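Local coordinates for protein adenylate isopentenyltransferase (Humulus lupulus, PDB 3A8T) that transfers an isopentenyl group from dimethylallyl diphosphate to the N6 amine of AMP, ADP or ATP, a step in plant cytokinin biosynthesis, at residues 120-123 and 124-128; 141-144 and 145-149; 180-184 and 185-189; 229-232 and 233-236; 324-327 and 328-332. One frame throughout, in Å; residues are numbered along the deposited sequence.

Interaction 1: residues 120-123 and 124-128; sequences GKAV and SEITG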
# COMPACT_ATOMS: atom_id res chain seq x y z
N GLY A 120 -10.98 14.28 -3.58
CA GLY A 120 -11.79 14.87 -4.62
C GLY A 120 -11.20 16.25 -4.94
O GLY A 120 -11.20 16.66 -6.10
N LYS A 121 -10.70 16.95 -3.92
CA LYS A 121 -10.09 18.27 -4.13
C LYS A 121 -8.85 18.12 -5.06
O LYS A 121 -8.71 18.84 -6.05
CB LYS A 121 -9.65 18.87 -2.78
CG LYS A 121 -10.78 19.42 -1.93
CD LYS A 121 -10.32 19.67 -0.46
CE LYS A 121 -11.51 19.67 0.55
NZ LYS A 121 -11.09 19.50 2.02
N ALA A 122 -7.98 17.17 -4.70
CA ALA A 122 -6.78 16.86 -5.44
C ALA A 122 -7.11 16.42 -6.85
O ALA A 122 -6.39 16.77 -7.79
CB ALA A 122 -5.96 15.78 -4.74
N VAL A 123 -8.18 15.66 -7.02
CA VAL A 123 -8.50 15.25 -8.40
C VAL A 123 -8.78 16.50 -9.23
O VAL A 123 -8.30 16.69 -10.32
CB VAL A 123 -9.72 14.35 -8.45
CG1 VAL A 123 -10.21 14.20 -9.82
CG2 VAL A 123 -9.39 13.01 -7.89
N SER A 124 -9.53 17.39 -8.61
CA SER A 124 -9.96 18.61 -9.23
C SER A 124 -8.79 19.56 -9.53
O SER A 124 -8.71 20.20 -10.57
CB SER A 124 -10.98 19.21 -8.28
OG SER A 124 -11.73 20.17 -8.96
N GLU A 125 -7.85 19.61 -8.62
CA GLU A 125 -6.70 20.46 -8.77
C GLU A 125 -5.73 20.02 -9.86
O GLU A 125 -5.20 20.86 -10.57
CB GLU A 125 -5.98 20.54 -7.43
CG GLU A 125 -6.71 21.47 -6.47
CD GLU A 125 -6.56 21.08 -5.03
OE1 GLU A 125 -7.30 21.65 -4.20
OE2 GLU A 125 -5.70 20.21 -4.72
N ILE A 126 -5.51 18.70 -9.95
CA ILE A 126 -4.60 18.12 -10.92
C ILE A 126 -5.09 18.34 -12.33
O ILE A 126 -4.31 18.68 -13.21
CB ILE A 126 -4.42 16.56 -10.66
CG1 ILE A 126 -3.76 16.33 -9.31
CG2 ILE A 126 -3.66 15.92 -11.78
CD1 ILE A 126 -4.05 15.01 -8.73
N THR A 127 -6.36 18.08 -12.54
CA THR A 127 -7.00 18.25 -13.82
C THR A 127 -6.85 19.72 -14.15
O THR A 127 -6.63 20.09 -15.30
CB THR A 127 -8.50 17.92 -13.73
OG1 THR A 127 -8.67 16.59 -13.22
CG2 THR A 127 -9.14 17.99 -15.12
N GLY A 128 -6.96 20.56 -13.13
CA GLY A 128 -6.81 21.99 -13.35
C GLY A 128 -5.46 22.27 -14.02
O GLY A 128 -5.38 23.03 -14.98
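The last two turns of helix 112-128 carry this contact, where Ala122 meets Ile126 and Val123 meets Thr127 on a helix packed against the parallel sheet of a P-loop NTPase-like fold. Ala122 O accepts the backbone N of Ile126 at 3.0 Å. The side chain of Ile126 leans back over the same carbonyl, with CD1 3.1 Å from Ala122 O. Its CG1 lies anti to the carbonyl carbon (chi1 -64°), which turns the longer branch back toward the preceding turn. Ile69 of strand 66-70 touches both Ala122 and Ile126, and Pro133 of strand 132-136 also meets Ile126. At the next residue, Val123 O receives the backbone N of Thr127 at 3.3 Å. Thr127 OG1 lies 2.9 Å from the same Val123 O. Glu125 N bonds Lys121 O at 2.8 Å, in the carbonyl plane. The carboxylate of Glu125 folds back beside that turn, with OE1 3.9 Å from Lys121 CB. The ammonium group of Lys121 is bonded to Ser117 OG instead. The chemistry is two-sided: apolar branches face the sheet, while the exposed side carries the polar chains of Lys121, Ser124 and Glu125.

Interaction 2: residues 141-144 and 145-149; sequences SFIH and ALLVD. With ATP (adenosine-5'-triphosphate), chain B.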
# COMPACT_ATOMS: atom_id res chain seq x y z
N SER A 141 -11.84 0.61 0.56
CA SER A 141 -12.78 1.48 1.25
C SER A 141 -12.52 2.96 0.88
O SER A 141 -13.46 3.78 0.84
CB SER A 141 -12.68 1.31 2.77
OG SER A 141 -11.57 2.02 3.34
N PHE A 142 -11.26 3.33 0.62
CA PHE A 142 -10.94 4.70 0.24
C PHE A 142 -11.24 4.89 -1.23
O PHE A 142 -11.76 5.93 -1.62
CB PHE A 142 -9.47 5.05 0.53
CG PHE A 142 -9.22 5.60 1.94
CD1 PHE A 142 -10.16 5.43 2.95
CD2 PHE A 142 -8.04 6.29 2.24
CE1 PHE A 142 -9.93 5.96 4.24
CE2 PHE A 142 -7.83 6.80 3.52
CZ PHE A 142 -8.78 6.64 4.51
N ILE A 143 -10.91 3.91 -2.04
CA ILE A 143 -11.18 4.03 -3.46
C ILE A 143 -12.70 4.19 -3.68
O ILE A 143 -13.13 5.05 -4.44
CB ILE A 143 -10.71 2.80 -4.21
CG1 ILE A 143 -9.17 2.71 -4.19
CG2 ILE A 143 -11.19 2.87 -5.64
CD1 ILE A 143 -8.61 1.27 -4.46
N HIS A 144 -13.50 3.36 -3.03
CA HIS A 144 -14.96 3.44 -3.17
C HIS A 144 -15.57 4.74 -2.63
O HIS A 144 -16.36 5.39 -3.30
CB HIS A 144 -15.62 2.20 -2.51
CG HIS A 144 -17.00 2.43 -2.00
ND1 HIS A 144 -17.26 3.01 -0.77
CD2 HIS A 144 -18.21 2.20 -2.56
CE1 HIS A 144 -18.56 3.13 -0.59
NE2 HIS A 144 -19.16 2.64 -1.67
N ALA A 145 -15.19 5.14 -1.42
CA ALA A 145 -15.70 6.37 -0.86
C ALA A 145 -15.48 7.53 -1.83
O ALA A 145 -16.38 8.32 -2.07
CB ALA A 145 -15.00 6.68 0.46
N LEU A 146 -14.27 7.60 -2.39
CA LEU A 146 -13.94 8.67 -3.30
C LEU A 146 -14.66 8.64 -4.63
O LEU A 146 -15.13 9.68 -5.07
CB LEU A 146 -12.44 8.69 -3.59
CG LEU A 146 -12.02 9.64 -4.73
CD1 LEU A 146 -12.15 11.10 -4.26
CD2 LEU A 146 -10.61 9.37 -5.12
N LEU A 147 -14.79 7.47 -5.24
CA LEU A 147 -15.38 7.33 -6.57
C LEU A 147 -16.90 7.36 -6.73
O LEU A 147 -17.37 7.80 -7.78
CB LEU A 147 -14.83 6.07 -7.25
CG LEU A 147 -13.31 5.99 -7.52
CD1 LEU A 147 -13.02 4.80 -8.40
CD2 LEU A 147 -12.83 7.25 -8.20
N VAL A 148 -17.67 6.91 -5.74
CA VAL A 148 -19.13 6.93 -5.93
C VAL A 148 -19.80 8.33 -6.08
O VAL A 148 -19.25 9.38 -5.75
CB VAL A 148 -19.93 6.16 -4.80
CG1 VAL A 148 -19.61 4.66 -4.85
CG2 VAL A 148 -19.66 6.76 -3.46
N ASP A 149 -21.00 8.30 -6.63
CA ASP A 149 -21.78 9.49 -6.83
C ASP A 149 -22.33 10.04 -5.52
O ASP A 149 -22.32 11.24 -5.29
CB ASP A 149 -22.91 9.19 -7.79
CG ASP A 149 -22.95 10.16 -8.93
OD1 ASP A 149 -22.81 11.38 -8.63
OD2 ASP A 149 -23.10 9.70 -10.09
PG ATP B . -10.72 -2.61 5.92
O1G ATP B . -11.75 -1.53 5.82
O2G ATP B . -9.96 -2.44 7.35
O3G ATP B . -11.41 -4.07 5.87
PB ATP B . -9.71 -1.30 3.71
O1B ATP B . -10.49 -1.54 2.54
O2B ATP B . -10.36 -0.12 4.49
O3B ATP B . -9.63 -2.59 4.65
PA ATP B . -6.98 -1.88 3.31
O1A ATP B . -7.29 -3.23 2.86
O2A ATP B . -5.83 -1.31 2.31
O3A ATP B . -8.24 -0.81 3.23
O5' ATP B . -6.28 -1.85 4.77
C5' ATP B . -6.85 -2.74 5.69
C4' ATP B . -5.81 -3.01 6.75
O4' ATP B . -4.65 -3.57 6.13
C3' ATP B . -5.28 -1.74 7.47
O3' ATP B . -6.10 -1.41 8.59
C2' ATP B . -3.85 -2.16 7.87
O2' ATP B . -3.87 -2.84 9.07
C1' ATP B . -3.40 -3.07 6.75
N9 ATP B . -2.57 -2.33 5.76
C8 ATP B . -3.02 -1.76 4.57
N7 ATP B . -2.05 -1.08 3.99
C5 ATP B . -0.93 -1.16 4.75
C6 ATP B . 0.43 -0.65 4.68
N6 ATP B . 0.87 0.14 3.65
N1 ATP B . 1.28 -0.97 5.68
C2 ATP B . 0.90 -1.73 6.70
N3 ATP B . -0.33 -2.22 6.81
C4 ATP B . -1.26 -1.98 5.90
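The imidazole of His144 is met obliquely by a methyl of Val148, with His144 CD2 3.6 Å from Val148 CG1. The backbone N of Ala145 also approaches this ring obliquely, but makes no hydrogen bond to ND1. His144 CG lies anti to its own backbone N (chi1 153°), and this swings the ring along the helix toward Val148. The other flat group, the phenyl ring of Phe142, stacks on Phe115 of helix 112-128. Phe142 and His144 belong to helix 140-147, which follows strand 132-136 and starts at the nucleotide. Near its N-terminal end Ser141 holds the beta phosphate of ATP twice. Ser141 OG donates to ATP O2B at 2.7 Å, and Ser141 N donates to ATP O1B at 3.2 Å. OG sits between the backbone N and the carbonyl carbon (chi1 79°), which sets it beside the amide so both reach the beta phosphate. On the sheet side, Ile143 and Leu147 lie side by side and point the same way, with Ile143 CG2 3.8 Å from Leu147 CD1. They rest on Met46, Leu42 and Val44 of strand 41-46. Val148 N closes the last turn on His144 O at 3.2 Å, and there the chain leaves the helix.

Interaction 3: residues 180-184 and 185-189; sequences VDVSV and KVLTD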
# COMPACT_ATOMS: atom_id res chain seq x y z
N VAL A 180 -3.44 -4.60 -11.32
CA VAL A 180 -2.21 -5.38 -11.42
C VAL A 180 -2.39 -6.64 -10.60
O VAL A 180 -2.55 -6.59 -9.40
CB VAL A 180 -0.93 -4.58 -10.93
CG1 VAL A 180 0.32 -5.38 -11.17
CG2 VAL A 180 -0.82 -3.28 -11.70
N ASP A 181 -2.40 -7.77 -11.27
CA ASP A 181 -2.63 -9.02 -10.61
C ASP A 181 -1.36 -9.90 -10.59
O ASP A 181 -0.52 -9.87 -11.49
CB ASP A 181 -3.82 -9.69 -11.31
CG ASP A 181 -4.27 -11.01 -10.67
OD1 ASP A 181 -4.52 -11.09 -9.43
OD2 ASP A 181 -4.39 -11.99 -11.45
N VAL A 182 -1.24 -10.67 -9.52
CA VAL A 182 -0.13 -11.57 -9.32
C VAL A 182 -0.69 -12.89 -8.79
O VAL A 182 -1.61 -12.88 -7.97
CB VAL A 182 0.83 -10.96 -8.29
CG1 VAL A 182 1.98 -11.89 -8.00
CG2 VAL A 182 1.35 -9.64 -8.83
N SER A 183 -0.21 -14.03 -9.24
CA SER A 183 -0.75 -15.24 -8.67
C SER A 183 -0.52 -15.23 -7.15
O SER A 183 0.53 -14.81 -6.69
CB SER A 183 -0.08 -16.42 -9.30
OG SER A 183 -0.67 -16.60 -10.58
N VAL A 184 -1.49 -15.69 -6.37
CA VAL A 184 -1.35 -15.68 -4.92
C VAL A 184 -0.02 -16.22 -4.42
O VAL A 184 0.69 -15.54 -3.68
CB VAL A 184 -2.51 -16.44 -4.19
CG1 VAL A 184 -3.73 -15.52 -4.12
CG2 VAL A 184 -2.87 -17.73 -4.91
N LYS A 185 0.33 -17.43 -4.84
CA LYS A 185 1.60 -18.00 -4.40
C LYS A 185 2.80 -17.10 -4.66
O LYS A 185 3.63 -16.91 -3.80
CB LYS A 185 1.85 -19.37 -5.04
CG LYS A 185 2.93 -20.14 -4.31
CD LYS A 185 2.71 -20.00 -2.78
CE LYS A 185 3.66 -20.85 -1.93
NZ LYS A 185 5.10 -20.68 -2.26
N VAL A 186 2.93 -16.56 -5.87
CA VAL A 186 4.05 -15.68 -6.14
C VAL A 186 3.98 -14.43 -5.26
O VAL A 186 4.98 -14.00 -4.70
CB VAL A 186 4.07 -15.30 -7.63
CG1 VAL A 186 5.19 -14.27 -7.92
CG2 VAL A 186 4.28 -16.57 -8.44
N LEU A 187 2.77 -13.90 -5.09
CA LEU A 187 2.54 -12.70 -4.31
C LEU A 187 2.94 -12.97 -2.88
O LEU A 187 3.71 -12.24 -2.29
CB LEU A 187 1.10 -12.28 -4.43
CG LEU A 187 0.75 -10.95 -3.73
CD1 LEU A 187 1.66 -9.85 -4.24
CD2 LEU A 187 -0.74 -10.65 -3.92
N THR A 188 2.40 -14.05 -2.35
CA THR A 188 2.68 -14.53 -1.01
C THR A 188 4.19 -14.57 -0.77
O THR A 188 4.71 -13.97 0.18
CB THR A 188 2.05 -15.95 -0.91
OG1 THR A 188 0.68 -15.81 -0.52
CG2 THR A 188 2.77 -16.82 0.04
N ASP A 189 4.90 -15.29 -1.62
CA ASP A 189 6.34 -15.38 -1.53
C ASP A 189 7.03 -14.03 -1.67
O ASP A 189 8.02 -13.74 -0.98
CB ASP A 189 6.86 -16.35 -2.60
CG ASP A 189 6.52 -17.80 -2.28
OD1 ASP A 189 6.83 -18.70 -3.11
OD2 ASP A 189 5.95 -18.05 -1.18
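Lys185 follows Val184 in the first turn of helix 184-201. Its chain bends twice and brings NZ back to Asp189, one turn later. This salt bridge measures 2.8 Å from Lys185 NZ to Asp189 OD1, on the syn side of the carboxylate. Val186 comes next; its CG1 meets Val182 CG1 at 4.0 Å. Beyond the segment, Val186 packs on Thr302, Phe305 and Arg306 of helix 302-309. Leu187 crosses Val182 at about a right angle. Val182 CG1 lies 3.7 Å from Leu187 CB; that methyl of Val182 is placed there by chi1 of 177°, opposite the backbone N. The same methyl also sits against the amide of Leu187, whose N donates to Ser183 O at 2.9 Å. That bond is nearly straight (165°) and closes the first helical turn. Thr188 N then bonds Val184 O at 2.6 Å. Ser183 occupies the N-cap position, but its hydroxyl does not cap the helix; its backbone N is held by Thr302 OG1. Val182 also touches Thr51, an ATP-binding residue, and Leu187 touches Ala48. The arrangement is a strand-loop-helix junction: strand 174-181 leaves the parallel sheet of this P-loop NTPase-like fold beside the nucleotide-binding loop, and helix 184-201 starts there.

Interaction 4: residues 229-232 and 233-236; sequences RKAI and GVPE. With ATP (adenosine-5'-triphosphate), chain B.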
# COMPACT_ATOMS: atom_id res chain seq x y z
N ARG A 229 -1.68 3.13 13.86
CA ARG A 229 -1.34 2.03 14.74
C ARG A 229 -1.94 0.69 14.26
O ARG A 229 -1.66 -0.35 14.82
CB ARG A 229 -1.72 2.38 16.20
CG ARG A 229 -0.88 3.49 16.73
CD ARG A 229 -0.94 3.64 18.24
NE ARG A 229 -0.63 2.40 18.93
CZ ARG A 229 0.59 1.86 19.06
NH1 ARG A 229 1.68 2.46 18.58
NH2 ARG A 229 0.69 0.65 19.59
N LYS A 230 -2.75 0.73 13.21
CA LYS A 230 -3.30 -0.47 12.58
C LYS A 230 -2.31 -1.14 11.59
O LYS A 230 -2.49 -2.30 11.28
CB LYS A 230 -4.54 -0.15 11.75
CG LYS A 230 -5.71 0.38 12.55
CD LYS A 230 -6.86 0.67 11.61
CE LYS A 230 -7.81 -0.49 11.57
NZ LYS A 230 -8.82 -0.30 10.50
N ALA A 231 -1.31 -0.40 11.10
CA ALA A 231 -0.32 -0.87 10.13
C ALA A 231 0.23 -2.23 10.44
O ALA A 231 0.57 -2.48 11.58
CB ALA A 231 0.81 0.14 10.04
N ILE A 232 0.32 -3.14 9.45
CA ILE A 232 0.87 -4.47 9.77
C ILE A 232 2.32 -4.25 10.24
O ILE A 232 3.08 -3.50 9.61
CB ILE A 232 0.90 -5.47 8.56
CG1 ILE A 232 -0.48 -5.70 7.97
CG2 ILE A 232 1.40 -6.80 9.03
CD1 ILE A 232 -1.42 -6.18 8.89
N GLY A 233 2.68 -4.89 11.35
CA GLY A 233 4.01 -4.72 11.92
C GLY A 233 3.93 -4.07 13.27
O GLY A 233 4.64 -4.43 14.23
N VAL A 234 3.01 -3.12 13.41
CA VAL A 234 2.97 -2.49 14.71
C VAL A 234 2.46 -3.37 15.85
O VAL A 234 3.07 -3.43 16.88
CB VAL A 234 2.11 -1.25 14.71
CG1 VAL A 234 2.20 -0.62 16.06
CG2 VAL A 234 2.54 -0.29 13.60
N PRO A 235 1.30 -4.01 15.67
CA PRO A 235 0.73 -4.88 16.73
C PRO A 235 1.63 -6.08 17.02
O PRO A 235 1.80 -6.45 18.18
CB PRO A 235 -0.63 -5.32 16.17
CG PRO A 235 -0.82 -4.49 14.81
CD PRO A 235 0.59 -4.15 14.38
N GLU A 236 2.26 -6.61 15.95
CA GLU A 236 3.14 -7.79 16.03
C GLU A 236 4.36 -7.47 16.88
O GLU A 236 4.68 -8.22 17.81
CB GLU A 236 3.57 -8.29 14.64
CG GLU A 236 2.45 -8.73 13.73
CD GLU A 236 1.75 -7.57 12.99
OE1 GLU A 236 1.89 -6.37 13.36
OE2 GLU A 236 1.05 -7.88 12.01
PG ATP B . -10.72 -2.61 5.92
O1G ATP B . -11.75 -1.53 5.82
O2G ATP B . -9.96 -2.44 7.35
O3G ATP B . -11.41 -4.07 5.87
PB ATP B . -9.71 -1.30 3.71
O1B ATP B . -10.49 -1.54 2.54
O2B ATP B . -10.36 -0.12 4.49
O3B ATP B . -9.63 -2.59 4.65
PA ATP B . -6.98 -1.88 3.31
O1A ATP B . -7.29 -3.23 2.86
O2A ATP B . -5.83 -1.31 2.31
O3A ATP B . -8.24 -0.81 3.23
O5' ATP B . -6.28 -1.85 4.77
C5' ATP B . -6.85 -2.74 5.69
C4' ATP B . -5.81 -3.01 6.75
O4' ATP B . -4.65 -3.57 6.13
C3' ATP B . -5.28 -1.74 7.47
O3' ATP B . -6.10 -1.41 8.59
C2' ATP B . -3.85 -2.16 7.87
O2' ATP B . -3.87 -2.84 9.07
C1' ATP B . -3.40 -3.07 6.75
N9 ATP B . -2.57 -2.33 5.76
C8 ATP B . -3.02 -1.76 4.57
N7 ATP B . -2.05 -1.08 3.99
C5 ATP B . -0.93 -1.16 4.75
C6 ATP B . 0.43 -0.65 4.68
N6 ATP B . 0.87 0.14 3.65
N1 ATP B . 1.28 -0.97 5.68
C2 ATP B . 0.90 -1.73 6.70
N3 ATP B . -0.33 -2.22 6.81
C4 ATP B . -1.26 -1.98 5.90
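Arg229 lays one face of its guanidinium group over Val234, with NH1 4.0 Å from Val234 CG1. The two side chains cross at about a right angle. A bend at chi3 (53°) brings the planar group round to this methyl. Its nitrogens are also held by carboxylates: NE by Asp217, NH1 by Asp215 and NH2 by Asp238. This charge is thus surrounded by acidic partners as well as packed on a valine. Ala231 CB meets the other methyl, Val234 CG2, at 4.0 Å. Ala231 O accepts Val234 N at 3.1 Å. This bond and the methyl contact belong to the turn that leads from the ATP-binding residues Lys230, Ala231 and Ile232 into helix 234-243. The turn holds the nucleotide through its backbone. Ile232 N donates to ATP N3 at 2.9 Å in a nearly straight bond (170°), and the ribose hydroxyl ATP O2' donates to Lys230 O at 2.7 Å. Gly233 is the N-cap residue and has a positive phi angle. Its N bonds Glu236 OE1 at 2.6 Å, from above the carboxylate plane, the N3-to-N-cap half of a capping box. Glu236 crosses Ile232 obliquely, and Ile232 CG2 lies 3.2 Å from Glu236 OE2. This second oxygen also accepts Asn274 ND2 from helix 257-289, so both carboxylate oxygens of a buried glutamate have a donor.

Interaction 5: residues 324-327 and 328-332; sequences QVLE and PSVKI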
# COMPACT_ATOMS: atom_id res chain seq x y z
N GLN A 324 5.21 -7.11 -20.14
CA GLN A 324 3.93 -7.62 -19.67
C GLN A 324 2.98 -6.72 -18.92
O GLN A 324 1.77 -6.95 -18.89
CB GLN A 324 4.15 -8.90 -18.85
CG GLN A 324 4.91 -9.99 -19.62
CD GLN A 324 4.90 -11.37 -18.94
OE1 GLN A 324 5.12 -12.38 -19.60
NE2 GLN A 324 4.63 -11.41 -17.63
N VAL A 325 3.53 -5.67 -18.32
CA VAL A 325 2.72 -4.78 -17.50
C VAL A 325 2.69 -3.37 -18.01
O VAL A 325 1.65 -2.80 -18.17
CB VAL A 325 3.29 -4.77 -16.04
CG1 VAL A 325 2.49 -3.86 -15.18
CG2 VAL A 325 3.36 -6.19 -15.47
N LEU A 326 3.85 -2.80 -18.28
CA LEU A 326 3.90 -1.45 -18.74
C LEU A 326 3.42 -1.24 -20.14
O LEU A 326 2.51 -0.49 -20.31
CB LEU A 326 5.33 -0.87 -18.54
CG LEU A 326 5.52 0.62 -18.88
CD1 LEU A 326 4.62 1.52 -17.99
CD2 LEU A 326 7.02 0.98 -18.76
N GLU A 327 3.98 -1.90 -21.15
CA GLU A 327 3.52 -1.65 -22.54
C GLU A 327 2.00 -1.72 -22.66
O GLU A 327 1.38 -0.82 -23.22
CB GLU A 327 4.28 -2.56 -23.55
CG GLU A 327 3.44 -3.64 -24.33
CD GLU A 327 4.35 -4.81 -24.96
OE1 GLU A 327 3.98 -6.01 -24.74
OE2 GLU A 327 5.41 -4.54 -25.64
N PRO A 328 1.37 -2.77 -22.12
CA PRO A 328 -0.11 -2.84 -22.22
C PRO A 328 -0.81 -1.64 -21.54
O PRO A 328 -1.73 -1.06 -22.07
CB PRO A 328 -0.43 -4.17 -21.52
CG PRO A 328 0.81 -5.00 -21.75
CD PRO A 328 1.93 -4.00 -21.55
N SER A 329 -0.36 -1.25 -20.34
CA SER A 329 -0.97 -0.10 -19.63
C SER A 329 -0.86 1.20 -20.44
O SER A 329 -1.81 1.96 -20.48
CB SER A 329 -0.29 0.17 -18.27
OG SER A 329 -0.27 -0.96 -17.42
N VAL A 330 0.31 1.44 -21.07
CA VAL A 330 0.51 2.66 -21.85
C VAL A 330 -0.59 2.75 -22.91
O VAL A 330 -1.26 3.80 -23.03
CB VAL A 330 1.94 2.69 -22.51
CG1 VAL A 330 2.02 3.78 -23.57
CG2 VAL A 330 2.97 2.93 -21.50
N LYS A 331 -0.79 1.63 -23.62
CA LYS A 331 -1.81 1.52 -24.65
C LYS A 331 -3.22 1.80 -24.10
O LYS A 331 -4.00 2.58 -24.68
CB LYS A 331 -1.80 0.13 -25.27
CG LYS A 331 -0.56 -0.19 -26.02
CD LYS A 331 -0.31 -1.69 -26.05
CE LYS A 331 -1.27 -2.44 -26.98
NZ LYS A 331 -0.81 -3.86 -27.33
N ILE A 332 -3.57 1.16 -23.00
CA ILE A 332 -4.89 1.38 -22.43
C ILE A 332 -5.05 2.86 -22.05
O ILE A 332 -6.03 3.47 -22.40
CB ILE A 332 -5.10 0.49 -21.16
CG1 ILE A 332 -5.11 -0.99 -21.55
CG2 ILE A 332 -6.39 0.87 -20.42
CD1 ILE A 332 -5.01 -1.95 -20.30
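Helix 315-338 widens into a pi-type turn at 324-326 and kinks at Pro328, whose N has no hydrogen to offer the turn before. The proline ring fills the place of the missing bond: Pro328 CG lies 3.6 Å from Gln324 O, and Pro328 CD lies 3.6 Å from Val325 O. Glu327 CG sits 3.2 Å from Pro328 CD. The two side chains cross at a slant. Backbone bonding resumes past the ring. Ser329 N reaches Val325 O only weakly, at 3.3 Å, while Val330 N bonds Leu326 O firmly at 3.0 Å and 165°. Leu326 and Val330 meet by methyls, with CD1 of Leu326 4.1 Å from CG2 of Val330. With Val330 CG1 opposite the backbone N (chi1 167°), CG2 is the methyl left beside Leu326. Lys331 N makes another weak bond, to Glu327 O at 3.3 Å. The aliphatic part of Lys331 lies along that carbonyl, with CD 3.4 Å from Glu327 O. Their charged ends do not touch. Lys323, an ATP-binding residue, immediately precedes the segment 324-327. Val325, Pro328 and Ser329 pack on Leu299 of strand 296-300, and Leu326 and Ser329 meet Leu56 of helix 53-61. This is a proline-kinked helix packed against strand 296-300 and helix 53-61 of the alpha/beta fold.

The five contacts follow one another along the chain, each closing before the next opens. Interactions 1, 2, 3 and 5 lie on or against one parallel sheet; interaction 4 lies apart from it, at the ATP. Interactions 1 and 2 lie on helices 112-128 and 140-147 and touch directly, Gly120 N being 3.5 Å from Leu146 CD1. Strand 132-136 joins these two helices. Interaction 3 leaves strand 174-181, and its nearest atoms come to about 5 Å from interaction 5 on helix 315-338. Interactions 2 and 4, with centres 25 Å apart, hold the same ATP: 141-144 grips the beta phosphate, and 229-232 grips ribose and adenine. The nucleotide thus bridges separate parts of the chain.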